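Local coordinates for protein AAA ATPase, central region (Enterococcus faecium, PDB 2R9G) that is the C-terminal fragment of a AAA-family ATPase related to MgsA, whose parent protein probably couples ATP hydrolysis to work on DNA, at residues Asp165-Lys168 with Asn169-Tyr172. Numbering follows the deposited sequence.
Sequences DKLK and NAQY
Leu167 and Tyr172 meet across a beta turn, with the two side chains at roughly right angles. The leucine offers its methyls to the phenol oxygen: CD2 of Leu167 is 3.6 Å from OH of Tyr172, and CD1 stands a little farther off. Between them the backbone makes a type I turn from Leu167 to Ala170. Its closing bond runs from N of Ala170 to O of Leu167 at 3.1 Å, fairly straight at the hydrogen (162°), although the donor sits well above the carbonyl plane. With the turn closed, CB of Leu167 and CB of Ala170 come within 4.2 Å, and the same closure brings CB of Ala170 to 3.3 Å from O of Leu167.

The two central residues of the turn, Lys168 and Asn169, lie side by side, both exposed and pointing the same way. The lysine chain starts with CG between its backbone N and carbonyl carbon (chi1 88°) and then bends at chi2, chi3 and chi4, running beside the Asn169 side chain.

On the tyrosine the polar end is held from elsewhere: its hydroxyl hydrogen-bonds Asp117, so the ring is tied to helix 106-119 while Leu167 packs against the same oxygen. Tyr172 also rests on Ala110, Ala113 and Ala114 of that helix, and Leu167 touches Asp117. His35 of a second subunit packs on both Leu167 and Tyr172, and Asp31 of that subunit accepts a hydrogen bond from the Tyr172 backbone N. The turn, in the long connection between helices 106-119 and 180-195, therefore joins its own helix 106-119 to the neighbouring subunit.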
loop_
_atom_site.group_PDB
_atom_site.type_symbol
_atom_site.label_atom_id
_atom_site.label_comp_id
_atom_site.label_asym_id
_atom_site.label_seq_id
_atom_site.Cartn_x
_atom_site.Cartn_y
_atom_site.Cartn_z
ATOM N N ASP C 165 3.873 35.896 -8.996
ATOM C CA ASP C 165 3.373 37.227 -8.619
ATOM C C ASP C 165 1.948 37.505 -9.095
ATOM O O ASP C 165 1.140 38.037 -8.339
ATOM C CB ASP C 165 4.329 38.329 -9.103
ATOM C CG ASP C 165 5.614 38.415 -8.272
ATOM O OD1 ASP C 165 5.908 37.492 -7.477
ATOM O OD2 ASP C 165 6.338 39.423 -8.422
ATOM N N LYS C 166 1.639 37.109 -10.331
ATOM C CA LYS C 166 0.292 37.254 -10.898
ATOM C C LYS C 166 -0.789 36.437 -10.179
ATOM O O LYS C 166 -1.973 36.780 -10.241
ATOM C CB LYS C 166 0.293 36.900 -12.392
ATOM C CG LYS C 166 0.818 37.999 -13.309
ATOM C CD LYS C 166 0.506 37.687 -14.768
ATOM C CE LYS C 166 1.120 38.718 -15.710
ATOM N NZ LYS C 166 0.893 38.372 -17.144
ATOM N N LEU C 167 -0.378 35.370 -9.496
ATOM C CA LEU C 167 -1.315 34.446 -8.855
ATOM C C LEU C 167 -1.179 34.386 -7.338
ATOM O O LEU C 167 -1.553 33.384 -6.734
ATOM C CB LEU C 167 -1.145 33.034 -9.431
ATOM C CG LEU C 167 -1.462 32.824 -10.912
ATOM C CD1 LEU C 167 -0.764 31.586 -11.430
ATOM C CD2 LEU C 167 -2.963 32.742 -11.143
ATOM N N LYS C 168 -0.668 35.451 -6.721
ATOM C CA LYS C 168 -0.370 35.445 -5.277
ATOM C C LYS C 168 -1.611 35.359 -4.380
ATOM O O LYS C 168 -1.506 35.027 -3.199
ATOM C CB LYS C 168 0.525 36.637 -4.877
ATOM C CG LYS C 168 -0.193 37.957 -4.517
ATOM C CD LYS C 168 -0.637 38.745 -5.750
ATOM C CE LYS C 168 -0.385 40.245 -5.604
ATOM N NZ LYS C 168 -1.337 40.912 -4.679
ATOM N N ASN C 169 -2.775 35.649 -4.957
ATOM C CA ASN C 169 -4.046 35.616 -4.235
ATOM C C ASN C 169 -4.918 34.409 -4.596
ATOM O O ASN C 169 -6.047 34.293 -4.106
ATOM C CB ASN C 169 -4.831 36.913 -4.484
ATOM C CG ASN C 169 -4.000 38.165 -4.233
ATOM O OD1 ASN C 169 -3.362 38.308 -3.186
ATOM N ND2 ASN C 169 -4.013 39.082 -5.196
ATOM N N ALA C 170 -4.393 33.525 -5.447
ATOM C CA ALA C 170 -5.132 32.351 -5.928
ATOM C C ALA C 170 -5.351 31.316 -4.830
ATOM O O ALA C 170 -4.430 30.976 -4.086
ATOM C CB ALA C 170 -4.425 31.715 -7.115
ATOM N N GLN C 171 -6.584 30.836 -4.726
ATOM C CA GLN C 171 -6.917 29.768 -3.802
ATOM C C GLN C 171 -7.694 28.706 -4.562
ATOM O O GLN C 171 -8.862 28.900 -4.912
ATOM C CB GLN C 171 -7.725 30.304 -2.618
ATOM C CG GLN C 171 -8.072 29.250 -1.570
ATOM C CD GLN C 171 -8.736 29.830 -0.331
ATOM O OE1 GLN C 171 -8.570 31.007 -0.008
ATOM N NE2 GLN C 171 -9.485 28.994 0.377
ATOM N N TYR C 172 -7.025 27.590 -4.826
ATOM C CA TYR C 172 -7.614 26.490 -5.589
ATOM C C TYR C 172 -8.227 25.422 -4.695
ATOM O O TYR C 172 -9.275 24.863 -5.022
ATOM C CB TYR C 172 -6.564 25.859 -6.493
ATOM C CG TYR C 172 -5.900 26.838 -7.433
ATOM C CD1 TYR C 172 -6.658 27.655 -8.267
ATOM C CD2 TYR C 172 -4.509 26.940 -7.493
ATOM C CE1 TYR C 172 -6.053 28.554 -9.131
ATOM C CE2 TYR C 172 -3.892 27.830 -8.354
ATOM C CZ TYR C 172 -4.671 28.634 -9.172
ATOM O OH TYR C 172 -4.067 29.528 -10.025
#